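Local coordinates for nickel ABC transporter (Nickel-binding protein) (Bacillus halodurans, PDB 3T66) that probably serves as the solute-binding component of an ABC importer for nickel or peptides and has a calcium-binding site, at residues L18-T23 and S200-A205; G68-I73 and H123-E128; I134-N139 and S389-A394; Y215-E220 and V460-E465; A261-L266 and I450-I455. All coordinates share one frame; numbering follows the deposited sequence.

Contact 1: L18-T23 and S200-A205; sequences LFNVST and SARSLA
L18 and A205 supply the apolar part of this contact, in which the end of a strand meets the flank of a helix. Methyl CD2 of L18 lies 3.6 Å from CB of A205, and the same CD2 is 4.1 Å from CA of R202, so one leucine branch rests against two successive turns of the helix. With CG of L18 anti to the backbone N (chi1 -180°), the isobutyl group reaches away from its own strand and onto the helix surface. Strand 14-19 runs parallel to 190-195 and to 213-215, and helix 199-207 belongs to the connection between those two strands. The contact therefore packs a connecting helix against the strand that both of its flanking strands accompany, in keeping with the alpha/beta lobes of periplasmic solute-binding proteins.

The polar part belongs to R202. Its chain bends at chi3 (-72°) and carries the guanidinium up to the loop that follows the strand. NH1 of R202 comes within 3.2 Å of the backbone O of N20, which approaches at the edge of the guanidinium, near its plane. The side chain of N20 is close as well, with OD1 3.3 Å from NH1 of R202, but the angle is poor for a hydrogen bond and the amide is turned 69° from the guanidinium plane. A firmer partner lies outside the two segments, R216 O, hydrogen-bonded to NH2 of R202; NH1 also makes a weak bond to N196 O. Next to this cluster, CB of N20 sits over the centre of the F19 ring, 3.5 Å above its plane.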
# COMPACT_ATOMS: atom_id res chain seq x y z
N LEU A 18 20.55 -0.63 -3.91
CA LEU A 18 20.59 -1.98 -3.39
C LEU A 18 19.27 -2.36 -2.77
O LEU A 18 18.85 -1.80 -1.73
CB LEU A 18 21.72 -2.16 -2.38
CG LEU A 18 21.84 -3.57 -1.77
CD1 LEU A 18 21.82 -4.78 -2.81
CD2 LEU A 18 23.04 -3.64 -0.80
N PHE A 19 18.60 -3.28 -3.43
CA PHE A 19 17.20 -3.43 -3.22
C PHE A 19 16.84 -4.62 -2.34
O PHE A 19 17.62 -5.52 -2.07
CB PHE A 19 16.43 -3.42 -4.54
CG PHE A 19 14.95 -3.44 -4.36
CD1 PHE A 19 14.31 -2.44 -3.63
CD2 PHE A 19 14.19 -4.47 -4.88
CE1 PHE A 19 12.90 -2.46 -3.45
CE2 PHE A 19 12.80 -4.51 -4.71
CZ PHE A 19 12.16 -3.51 -3.99
N ASN A 20 15.60 -4.58 -1.92
CA ASN A 20 15.00 -5.42 -0.92
C ASN A 20 14.93 -6.91 -1.26
O ASN A 20 15.05 -7.76 -0.39
CB ASN A 20 13.57 -4.88 -0.84
CG ASN A 20 13.00 -4.97 0.49
OD1 ASN A 20 13.68 -5.41 1.40
ND2 ASN A 20 11.76 -4.57 0.64
N VAL A 21 14.72 -7.19 -2.55
CA VAL A 21 14.04 -8.37 -3.07
C VAL A 21 14.66 -8.72 -4.43
O VAL A 21 15.06 -7.83 -5.18
CB VAL A 21 12.55 -8.04 -3.31
CG1 VAL A 21 11.81 -9.17 -4.00
CG2 VAL A 21 11.86 -7.61 -1.99
N SER A 22 14.71 -10.01 -4.76
CA SER A 22 15.45 -10.48 -5.93
C SER A 22 14.46 -10.98 -6.96
O SER A 22 13.27 -11.08 -6.69
CB SER A 22 16.47 -11.59 -5.54
N THR A 23 14.95 -11.32 -8.14
CA THR A 23 14.09 -11.76 -9.20
C THR A 23 14.96 -12.40 -10.27
O THR A 23 16.15 -12.13 -10.32
CB THR A 23 13.32 -10.57 -9.79
OG1 THR A 23 12.85 -10.91 -11.08
CG2 THR A 23 14.23 -9.35 -9.95
N SER A 200 20.94 -7.01 7.02
CA SER A 200 22.14 -6.44 7.60
C SER A 200 23.26 -6.44 6.57
O SER A 200 24.11 -5.55 6.60
CB SER A 200 22.55 -7.13 8.90
OG SER A 200 22.51 -8.54 8.77
N ALA A 201 23.24 -7.41 5.65
CA ALA A 201 24.10 -7.36 4.47
C ALA A 201 23.95 -5.99 3.81
O ALA A 201 24.94 -5.31 3.49
CB ALA A 201 23.75 -8.48 3.49
N ARG A 202 22.69 -5.58 3.63
CA ARG A 202 22.37 -4.25 3.15
C ARG A 202 23.00 -3.12 3.96
O ARG A 202 23.66 -2.24 3.38
CB ARG A 202 20.87 -4.10 3.16
CG ARG A 202 20.23 -5.01 2.16
CD ARG A 202 18.87 -4.53 1.83
NE ARG A 202 17.96 -4.74 2.95
CZ ARG A 202 16.98 -5.63 2.94
NH1 ARG A 202 16.77 -6.41 1.88
NH2 ARG A 202 16.20 -5.72 3.99
N SER A 203 22.80 -3.15 5.28
CA SER A 203 23.36 -2.13 6.17
C SER A 203 24.89 -2.00 5.99
O SER A 203 25.44 -0.89 5.85
CB SER A 203 22.96 -2.41 7.63
OG SER A 203 21.57 -2.20 7.89
N LEU A 204 25.58 -3.14 5.94
CA LEU A 204 27.02 -3.19 5.74
C LEU A 204 27.45 -2.52 4.45
O LEU A 204 28.30 -1.62 4.46
CB LEU A 204 27.49 -4.66 5.76
CG LEU A 204 28.98 -4.97 5.90
CD1 LEU A 204 29.46 -4.51 7.27
CD2 LEU A 204 29.23 -6.45 5.69
N ALA A 205 26.84 -2.99 3.35
CA ALA A 205 27.06 -2.48 1.99
C ALA A 205 27.02 -0.98 1.94
O ALA A 205 27.88 -0.34 1.33
CB ALA A 205 26.04 -3.03 1.07

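Contact 2: G68-I73 and H123-E128; sequences GQHWTI and HITTKE
W71 overlaps T126 with the pyrrole side of its indole: the CG2 methyl of T126 comes obliquely to the ring, 3.8 Å from NE1 of W71. The chi1 of -67° places the indole beside its own backbone N and leans it back along the strand, where NE1 also makes a weak hydrogen bond to the backbone O of G68. T126 keeps its methyl on this indole while its hydroxyl serves another purpose: OG1 donates to the backbone O of E128 at 2.8 Å, coming from above that carbonyl's plane and tying down the turn that ends the strand. On the same face, further along, I73 and I124 meet through their CD1 methyls, 3.8 Å apart.

The other face is more open to solvent. Here H70 lies beside T125 and T72 beside H123, each pair side by side and pointing the same way. Just before the strand begins, Q69 crosses T126 obliquely, its CG 3.6 Å from OG1 of T126.

Backbone bonds fix the register. N of W71 donates to O of I124 at 3.0 Å, nearly straight at 173°, and N of I124 returns the bond to O of W71. At the end of the pairing, N of T126 donates to O of Q69 at 3.2 Å, and the same oxygen receives a CA-H...O contact from T125. W71 with I124 is thus a hydrogen-bonded pair flanked by two non-hydrogen-bonded ones, the regular antiparallel pairing of strands 70-75 and 121-126, the two inner strands of a four-stranded antiparallel sheet.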
# COMPACT_ATOMS: atom_id res chain seq x y z
N GLY A 68 -18.59 4.47 -16.89
CA GLY A 68 -17.67 3.53 -16.23
C GLY A 68 -17.40 2.23 -16.97
O GLY A 68 -16.64 1.37 -16.51
N GLN A 69 -18.03 2.07 -18.12
CA GLN A 69 -17.81 0.87 -18.92
C GLN A 69 -17.09 1.21 -20.22
O GLN A 69 -16.18 0.49 -20.64
CB GLN A 69 -19.12 0.17 -19.20
CG GLN A 69 -18.94 -1.06 -20.07
CD GLN A 69 -20.09 -2.04 -19.98
OE1 GLN A 69 -19.97 -3.18 -20.41
NE2 GLN A 69 -21.20 -1.61 -19.41
N HIS A 70 -17.49 2.30 -20.84
CA HIS A 70 -16.81 2.76 -22.03
C HIS A 70 -15.88 3.88 -21.64
O HIS A 70 -16.32 4.97 -21.24
CB HIS A 70 -17.82 3.14 -23.12
CG HIS A 70 -18.81 2.05 -23.39
ND1 HIS A 70 -18.65 1.13 -24.40
CD2 HIS A 70 -19.94 1.70 -22.74
CE1 HIS A 70 -19.65 0.28 -24.38
NE2 HIS A 70 -20.44 0.59 -23.37
N TRP A 71 -14.60 3.55 -21.73
CA TRP A 71 -13.53 4.39 -21.27
C TRP A 71 -12.80 4.89 -22.46
O TRP A 71 -12.63 4.16 -23.43
CB TRP A 71 -12.56 3.59 -20.44
CG TRP A 71 -13.13 3.15 -19.21
CD1 TRP A 71 -13.81 1.99 -19.00
CD2 TRP A 71 -13.15 3.87 -18.00
NE1 TRP A 71 -14.23 1.93 -17.71
CE2 TRP A 71 -13.85 3.08 -17.06
CE3 TRP A 71 -12.65 5.12 -17.61
CZ2 TRP A 71 -14.06 3.49 -15.73
CZ3 TRP A 71 -12.85 5.54 -16.27
CH2 TRP A 71 -13.55 4.72 -15.35
N THR A 72 -12.31 6.12 -22.38
CA THR A 72 -11.55 6.70 -23.47
C THR A 72 -10.25 7.24 -22.93
O THR A 72 -10.27 8.05 -22.00
CB THR A 72 -12.31 7.88 -24.08
OG1 THR A 72 -13.38 7.38 -24.89
CG2 THR A 72 -11.38 8.75 -24.91
N ILE A 73 -9.15 6.81 -23.52
CA ILE A 73 -7.88 7.26 -23.07
C ILE A 73 -7.14 7.90 -24.22
O ILE A 73 -6.79 7.20 -25.16
CB ILE A 73 -7.11 6.10 -22.38
CG1 ILE A 73 -7.92 5.65 -21.18
CG2 ILE A 73 -5.74 6.54 -21.85
CD1 ILE A 73 -7.84 4.21 -20.90
N HIS A 123 -10.04 3.20 -27.11
CA HIS A 123 -11.41 2.95 -26.65
C HIS A 123 -11.46 1.62 -25.96
O HIS A 123 -11.17 0.60 -26.60
CB HIS A 123 -12.36 2.97 -27.84
CG HIS A 123 -12.31 4.26 -28.58
ND1 HIS A 123 -13.15 5.32 -28.29
CD2 HIS A 123 -11.44 4.71 -29.52
CE1 HIS A 123 -12.83 6.35 -29.06
NE2 HIS A 123 -11.79 6.01 -29.81
N ILE A 124 -11.77 1.59 -24.67
CA ILE A 124 -11.64 0.35 -23.94
C ILE A 124 -12.99 0.07 -23.37
O ILE A 124 -13.67 0.97 -22.89
CB ILE A 124 -10.56 0.43 -22.85
CG1 ILE A 124 -9.17 0.26 -23.45
CG2 ILE A 124 -10.74 -0.65 -21.84
CD1 ILE A 124 -8.05 0.78 -22.55
N THR A 125 -13.42 -1.18 -23.44
CA THR A 125 -14.74 -1.54 -22.95
C THR A 125 -14.45 -2.61 -21.99
O THR A 125 -13.82 -3.58 -22.35
CB THR A 125 -15.67 -2.10 -24.06
OG1 THR A 125 -15.81 -1.11 -25.07
CG2 THR A 125 -17.02 -2.38 -23.53
N THR A 126 -14.88 -2.41 -20.75
CA THR A 126 -14.69 -3.39 -19.70
C THR A 126 -15.86 -4.37 -19.78
O THR A 126 -16.91 -4.05 -20.36
CB THR A 126 -14.71 -2.67 -18.36
OG1 THR A 126 -15.85 -1.83 -18.32
CG2 THR A 126 -13.52 -1.78 -18.21
N LYS A 127 -15.70 -5.55 -19.20
CA LYS A 127 -16.75 -6.58 -19.34
C LYS A 127 -18.15 -6.09 -18.94
O LYS A 127 -19.23 -6.38 -19.63
CB LYS A 127 -16.31 -7.82 -18.60
CG LYS A 127 -15.21 -8.52 -19.42
CD LYS A 127 -14.11 -9.22 -18.59
CE LYS A 127 -13.19 -10.03 -19.49
NZ LYS A 127 -12.34 -10.86 -18.59
N GLU A 128 -18.05 -5.26 -17.89
CA GLU A 128 -19.11 -4.67 -17.10
C GLU A 128 -18.64 -3.32 -16.54
O GLU A 128 -17.43 -3.09 -16.39
CB GLU A 128 -19.41 -5.56 -15.89
CG GLU A 128 -18.24 -5.70 -14.87
CD GLU A 128 -18.52 -6.73 -13.78
OE1 GLU A 128 -18.40 -6.40 -12.58
OE2 GLU A 128 -18.87 -7.90 -14.09

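Contact 3: I134-N139 and S389-A394; sequences ISELVN and SPRGDA
R391 reaches across to the 134-139 segment, and every carbon and nitrogen along its chain finds something there. CB begins against V138, 3.6 Å from its CG1, with the two side chains sliding past each other in opposite directions. At chi1 47° CG is set between the backbone N and the carbonyl carbon, which directs the chain over the backbone of S135; CG and CD both pass close to the carbonyl O of that serine. A bend at chi2 (-127°) then lays the rest of the chain along the helix-like turn 134-138. NE makes a weak hydrogen bond to the same S135 O, at 3.4 Å, the oxygen lying at the edge of the guanidinium. NH1 forms the salt bridge, 2.8 Å to OE1 of E136, whose own bend at chi2 brings the carboxylate round to meet it.

The two loops come from well-separated parts of the sequence, one after strand 121-126 and the other between strand 381-387 and helix 395-402. The arginine thus joins two parts of the fold far apart along the chain, possibly two lobes of the binding protein.

NH2, the last atom, lies against the amide of N139: ND2 is 3.7 Å above the guanidinium plane, displaced toward the rim, and the two planes are inclined by 32°. Beside the arginine, OG of S135 rests 3.8 Å from CB of D393. The carboxylate of D393 looks elsewhere, OD2 accepting from G395 N to cap the turn ahead of helix 395-402 and OD1 pairing with R434.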
# COMPACT_ATOMS: atom_id res chain seq x y z
N ILE A 134 -9.66 2.80 -14.07
CA ILE A 134 -8.41 3.55 -14.28
C ILE A 134 -7.37 3.25 -13.24
O ILE A 134 -6.22 2.98 -13.59
CB ILE A 134 -8.61 5.08 -14.41
CG1 ILE A 134 -9.30 5.40 -15.74
CG2 ILE A 134 -7.27 5.83 -14.45
CD1 ILE A 134 -8.79 4.63 -16.94
N SER A 135 -7.76 3.24 -11.98
CA SER A 135 -6.79 3.04 -10.92
C SER A 135 -6.01 1.72 -11.07
O SER A 135 -4.89 1.59 -10.51
CB SER A 135 -7.43 3.21 -9.54
OG SER A 135 -7.98 1.99 -9.06
N GLU A 136 -6.57 0.78 -11.84
CA GLU A 136 -5.89 -0.48 -12.09
C GLU A 136 -4.71 -0.29 -12.98
O GLU A 136 -3.79 -1.11 -12.94
CB GLU A 136 -6.78 -1.51 -12.75
CG GLU A 136 -7.91 -2.06 -11.87
CD GLU A 136 -7.47 -2.92 -10.70
OE1 GLU A 136 -6.28 -3.38 -10.63
OE2 GLU A 136 -8.36 -3.16 -9.85
N LEU A 137 -4.70 0.78 -13.78
CA LEU A 137 -3.60 0.97 -14.72
C LEU A 137 -2.33 1.49 -14.05
O LEU A 137 -1.26 1.55 -14.66
CB LEU A 137 -4.06 1.83 -15.89
CG LEU A 137 -5.24 1.21 -16.64
CD1 LEU A 137 -5.75 2.11 -17.77
CD2 LEU A 137 -4.88 -0.17 -17.17
N VAL A 138 -2.44 1.83 -12.78
CA VAL A 138 -1.28 2.23 -12.01
C VAL A 138 -0.35 1.04 -11.73
O VAL A 138 0.84 1.22 -11.53
CB VAL A 138 -1.75 2.82 -10.67
CG1 VAL A 138 -0.56 3.23 -9.77
CG2 VAL A 138 -2.70 3.96 -10.86
N ASN A 139 -0.90 -0.18 -11.72
CA ASN A 139 -0.17 -1.36 -11.33
C ASN A 139 1.04 -1.47 -12.19
O ASN A 139 0.92 -1.54 -13.41
CB ASN A 139 -1.01 -2.58 -11.59
CG ASN A 139 -0.76 -3.70 -10.60
OD1 ASN A 139 0.37 -4.12 -10.37
ND2 ASN A 139 -1.83 -4.22 -10.02
N SER A 389 -5.53 1.45 0.47
CA SER A 389 -5.65 2.33 -0.68
C SER A 389 -4.48 2.07 -1.62
O SER A 389 -3.57 2.90 -1.79
CB SER A 389 -5.68 3.75 -0.20
OG SER A 389 -4.57 3.99 0.63
N PRO A 390 -4.52 0.90 -2.29
CA PRO A 390 -3.33 0.31 -2.90
C PRO A 390 -2.77 1.21 -4.01
O PRO A 390 -1.52 1.32 -4.16
CB PRO A 390 -3.84 -1.01 -3.50
CG PRO A 390 -5.33 -1.09 -3.12
CD PRO A 390 -5.75 0.32 -2.84
N ARG A 391 -3.66 1.82 -4.80
CA ARG A 391 -3.15 2.81 -5.72
C ARG A 391 -4.01 4.00 -5.79
O ARG A 391 -4.49 4.38 -6.86
CB ARG A 391 -2.75 2.24 -7.07
CG ARG A 391 -3.71 1.35 -7.67
CD ARG A 391 -3.09 0.05 -8.05
NE ARG A 391 -4.24 -0.82 -8.23
CZ ARG A 391 -4.38 -2.04 -7.74
NH1 ARG A 391 -5.52 -2.67 -7.98
NH2 ARG A 391 -3.40 -2.64 -7.08
N GLY A 392 -4.23 4.58 -4.62
CA GLY A 392 -5.02 5.79 -4.49
C GLY A 392 -6.51 5.64 -4.45
O GLY A 392 -7.20 6.64 -4.43
N ASP A 393 -7.02 4.41 -4.47
CA ASP A 393 -8.46 4.17 -4.46
C ASP A 393 -8.80 3.25 -3.27
O ASP A 393 -8.04 2.32 -2.95
CB ASP A 393 -8.95 3.56 -5.78
CG ASP A 393 -10.48 3.63 -5.94
OD1 ASP A 393 -11.00 4.66 -6.45
OD2 ASP A 393 -11.19 2.65 -5.56
N ALA A 394 -9.92 3.52 -2.60
CA ALA A 394 -10.24 2.76 -1.43
C ALA A 394 -11.45 1.93 -1.64
O ALA A 394 -11.87 1.25 -0.71
CB ALA A 394 -10.46 3.65 -0.29

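Contact 4: Y215-E220 and V460-E465; sequences YRPEVE and VVAYDE
The backbone O of V460 receives the N-H of R216 at 2.9 Å, with an N-H...O angle of 148° and the donor tilted from the carbonyl plane. This bond closes the antiparallel pairing of strand 213-215 with the long strand 451-464, in which Y215 and V461 form a non-hydrogen-bonded pair with CA atoms 4.8 Å apart. The same oxygen lies over one face of the Y215 ring and 3.8 Å from CD of P217, so a ring face and a proline carbon lie against the acceptor.

The pairing stops here because the chain turns. R216 has a positive phi (63°), and P217, which follows, has no N-H with which to continue the bonding. Y215 lies across V461, with CD1 3.4 Å from the CG2 methyl; the ring is brought there with CG anti to its backbone N (chi1 -151°), and the methyl approaches it obliquely. At the far end of the ring, the hydroxyl of Y215 is hydrogen-bonded to OE1 of E477. P217 also touches S203 of helix 199-207, placing it between helix and strand, and CG of P217 lies 3.9 Å from CB of A462.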
# COMPACT_ATOMS: atom_id res chain seq x y z
N TYR A 215 17.62 -0.03 0.46
CA TYR A 215 16.21 -0.07 0.85
C TYR A 215 15.95 -1.02 2.03
O TYR A 215 16.33 -2.19 1.95
CB TYR A 215 15.36 -0.50 -0.35
CG TYR A 215 13.93 0.05 -0.37
CD1 TYR A 215 13.66 1.28 -0.96
CD2 TYR A 215 12.86 -0.67 0.15
CE1 TYR A 215 12.38 1.80 -1.01
CE2 TYR A 215 11.55 -0.15 0.09
CZ TYR A 215 11.32 1.09 -0.49
OH TYR A 215 10.04 1.65 -0.59
N ARG A 216 15.30 -0.53 3.08
CA ARG A 216 14.90 -1.33 4.25
C ARG A 216 16.09 -1.93 5.03
O ARG A 216 16.18 -3.14 5.23
CB ARG A 216 13.94 -2.44 3.82
CG ARG A 216 12.74 -2.61 4.69
CD ARG A 216 11.55 -2.10 3.94
NE ARG A 216 10.43 -1.76 4.80
CZ ARG A 216 9.16 -1.59 4.38
NH1 ARG A 216 8.87 -1.74 3.08
NH2 ARG A 216 8.19 -1.27 5.25
N PRO A 217 17.01 -1.08 5.47
CA PRO A 217 18.19 -1.48 6.25
C PRO A 217 17.85 -2.02 7.65
O PRO A 217 16.77 -1.74 8.16
CB PRO A 217 18.96 -0.17 6.40
CG PRO A 217 17.91 0.90 6.30
CD PRO A 217 16.89 0.38 5.34
N GLU A 218 18.78 -2.75 8.27
CA GLU A 218 18.46 -3.43 9.53
C GLU A 218 18.06 -2.49 10.61
O GLU A 218 18.71 -1.46 10.83
CB GLU A 218 19.57 -4.33 10.06
CG GLU A 218 19.18 -5.10 11.36
CD GLU A 218 18.14 -6.25 11.15
OE1 GLU A 218 16.89 -6.01 11.22
OE2 GLU A 218 18.61 -7.41 10.93
N VAL A 219 17.00 -2.90 11.31
CA VAL A 219 16.33 -2.14 12.37
C VAL A 219 17.16 -1.96 13.69
O VAL A 219 17.23 -0.84 14.19
CB VAL A 219 14.88 -2.69 12.62
CG1 VAL A 219 14.90 -4.00 13.44
CG2 VAL A 219 13.95 -1.61 13.24
N GLU A 220 17.77 -3.03 14.23
CA GLU A 220 18.81 -2.91 15.27
C GLU A 220 20.03 -2.05 14.86
O GLU A 220 20.54 -1.29 15.66
CB GLU A 220 19.29 -4.29 15.75
N VAL A 460 11.39 2.46 4.78
CA VAL A 460 12.58 3.12 5.30
C VAL A 460 13.68 3.00 4.29
O VAL A 460 13.85 1.93 3.71
CB VAL A 460 13.05 2.48 6.60
CG1 VAL A 460 13.92 3.45 7.35
CG2 VAL A 460 11.86 2.08 7.45
N VAL A 461 14.40 4.09 4.07
CA VAL A 461 15.53 4.12 3.15
C VAL A 461 16.72 4.81 3.79
O VAL A 461 16.58 5.87 4.39
CB VAL A 461 15.15 4.88 1.88
CG1 VAL A 461 16.38 5.32 1.10
CG2 VAL A 461 14.35 4.01 1.01
N ALA A 462 17.90 4.23 3.65
CA ALA A 462 19.13 4.90 4.09
C ALA A 462 20.06 5.13 2.90
O ALA A 462 20.16 4.28 1.99
CB ALA A 462 19.83 4.08 5.18
N TYR A 463 20.74 6.27 2.90
CA TYR A 463 21.68 6.59 1.80
C TYR A 463 22.79 7.57 2.16
O TYR A 463 22.63 8.37 3.09
CB TYR A 463 20.92 7.12 0.59
CG TYR A 463 20.26 8.49 0.72
CD1 TYR A 463 18.87 8.60 0.86
CD2 TYR A 463 21.01 9.66 0.64
CE1 TYR A 463 18.24 9.87 0.93
CE2 TYR A 463 20.39 10.94 0.72
CZ TYR A 463 19.00 11.02 0.87
OH TYR A 463 18.39 12.25 0.93
N ASP A 464 23.89 7.53 1.39
CA ASP A 464 25.03 8.45 1.48
C ASP A 464 24.55 9.85 1.13
O ASP A 464 24.30 10.17 -0.06
CB ASP A 464 26.13 7.97 0.52
CG ASP A 464 27.34 8.91 0.40
OD1 ASP A 464 27.26 10.17 0.51
OD2 ASP A 464 28.42 8.37 0.12
N GLU A 465 24.42 10.70 2.17
CA GLU A 465 23.76 12.02 2.07
C GLU A 465 24.54 12.90 1.14
O GLU A 465 23.98 13.83 0.57
CB GLU A 465 23.59 12.73 3.44

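Contact 5: A261-L266 and I450-I455; sequences AVDVLL and IHSFLI
D263 and S452 face each other across the gap between a helix and a strand, each turned to present an oxygen. CG of D263 stands anti to its backbone N (chi1 -168°), as does OG of S452 (chi1 -169°). OG of S452 is modelled as donating to OD1 of D263 at 2.4 Å, a separation too short to be trusted in detail. The carboxylate has charged partners too: OD1 of D263 forms a salt bridge with R268 NH2, and OD2 one with K449 NZ. Two cations at this aspartate would probably favour its ionised form. R268 also donates to the backbone O of F453, linking carboxylate and strand.

Further along, L266 and L454 cross at an angle and meet only by their terminal methyls, CD1 of L266 lying 3.7 Å from CD2 of L454. L266 also touches V349 and F350 of helix 343-356.

Helix 261-265 and strand 451-455 run in nearly the same direction, 18° apart, with their axes 8.0 Å from each other. This is a helix layered on a sheet, and near the start of strand 451-464 L454 and I455 both face H242 in a classic beta bulge.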
# COMPACT_ATOMS: atom_id res chain seq x y z
N ALA A 261 -13.88 1.86 23.48
CA ALA A 261 -13.02 1.62 24.62
C ALA A 261 -11.76 0.84 24.18
O ALA A 261 -10.62 1.27 24.46
CB ALA A 261 -13.80 0.88 25.69
N VAL A 262 -11.98 -0.30 23.50
CA VAL A 262 -10.92 -1.09 22.87
C VAL A 262 -10.08 -0.12 22.04
O VAL A 262 -8.85 -0.17 22.07
CB VAL A 262 -11.51 -2.17 21.94
CG1 VAL A 262 -10.47 -2.68 20.98
CG2 VAL A 262 -12.02 -3.32 22.72
N ASP A 263 -10.75 0.78 21.34
CA ASP A 263 -10.04 1.76 20.56
C ASP A 263 -9.06 2.60 21.37
O ASP A 263 -8.17 3.20 20.78
CB ASP A 263 -11.00 2.69 19.81
CG ASP A 263 -10.27 3.54 18.75
OD1 ASP A 263 -9.59 2.92 17.89
OD2 ASP A 263 -10.37 4.80 18.79
N VAL A 264 -9.23 2.67 22.69
CA VAL A 264 -8.31 3.50 23.51
C VAL A 264 -7.30 2.68 24.34
O VAL A 264 -6.27 3.21 24.76
CB VAL A 264 -9.05 4.57 24.38
N LEU A 265 -7.58 1.39 24.55
CA LEU A 265 -6.75 0.58 25.45
C LEU A 265 -5.25 0.57 25.06
O LEU A 265 -4.39 0.52 25.94
CB LEU A 265 -7.33 -0.84 25.66
N LEU A 266 -4.92 0.65 23.76
CA LEU A 266 -3.51 0.73 23.28
C LEU A 266 -3.00 2.16 23.08
O LEU A 266 -3.72 2.99 22.53
CB LEU A 266 -3.34 -0.03 21.97
CG LEU A 266 -3.34 -1.55 22.05
CD1 LEU A 266 -3.83 -2.12 20.74
CD2 LEU A 266 -1.95 -2.11 22.41
N ILE A 450 -16.01 1.27 13.87
CA ILE A 450 -16.03 -0.10 13.41
C ILE A 450 -14.71 -0.86 13.49
O ILE A 450 -14.71 -2.05 13.72
CB ILE A 450 -16.75 -0.29 12.08
CG1 ILE A 450 -18.23 -0.45 12.33
CG2 ILE A 450 -16.33 -1.57 11.41
CD1 ILE A 450 -19.00 0.75 12.10
N HIS A 451 -13.55 -0.26 13.41
CA HIS A 451 -12.44 -1.03 13.97
C HIS A 451 -11.48 -0.10 14.66
O HIS A 451 -11.75 1.08 14.78
CB HIS A 451 -11.73 -1.81 12.89
CG HIS A 451 -12.60 -2.76 12.15
ND1 HIS A 451 -13.09 -3.92 12.72
CD2 HIS A 451 -13.03 -2.77 10.86
CE1 HIS A 451 -13.78 -4.60 11.82
NE2 HIS A 451 -13.76 -3.93 10.68
N SER A 452 -10.35 -0.60 15.13
CA SER A 452 -9.43 0.31 15.77
C SER A 452 -8.22 0.37 14.92
O SER A 452 -7.59 -0.65 14.69
CB SER A 452 -9.04 -0.16 17.17
OG SER A 452 -8.34 0.87 17.88
N PHE A 453 -7.87 1.56 14.44
CA PHE A 453 -6.71 1.68 13.58
C PHE A 453 -5.54 2.17 14.38
O PHE A 453 -5.58 3.26 14.95
CB PHE A 453 -7.01 2.54 12.36
CG PHE A 453 -8.05 1.94 11.50
CD1 PHE A 453 -7.73 0.90 10.63
CD2 PHE A 453 -9.37 2.32 11.63
CE1 PHE A 453 -8.70 0.28 9.83
CE2 PHE A 453 -10.37 1.72 10.87
CZ PHE A 453 -10.03 0.68 9.96
N LEU A 454 -4.51 1.32 14.41
CA LEU A 454 -3.32 1.50 15.23
C LEU A 454 -2.23 2.28 14.55
O LEU A 454 -2.03 3.46 14.83
CB LEU A 454 -2.80 0.13 15.61
CG LEU A 454 -3.85 -0.70 16.32
CD1 LEU A 454 -3.37 -2.15 16.41
CD2 LEU A 454 -4.09 -0.10 17.70
N ILE A 455 -1.49 1.63 13.67
CA ILE A 455 -0.40 2.33 13.01
C ILE A 455 -0.30 2.19 11.48
O ILE A 455 -0.98 1.37 10.82
CB ILE A 455 0.95 2.00 13.65
CG1 ILE A 455 1.35 0.56 13.36
CG2 ILE A 455 0.96 2.30 15.17
CD1 ILE A 455 2.84 0.28 13.64

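Contacts 1 and 4 are neighbours, with centres about 10 Å apart: S203 OG reaches E218 N, so helix 199-207 is held to the turn after strand 213-215. Contact 5 lies about 30 Å (centre to centre) from contact 4 but uses the same strand, 451-464, which thus links two distant regions. Contacts 2 and 3 touch through W71 and I134, seating the 134-139 turn on the four-stranded sheet. Along the chain, contact 2 is nested within contact 1, and contact 5 within contact 4, while contact 3 crosses contacts 1, 4 and 5. Segments distant in sequence are therefore interleaved in the fold, with a strand near the C-terminus joining contacts 4 and 5.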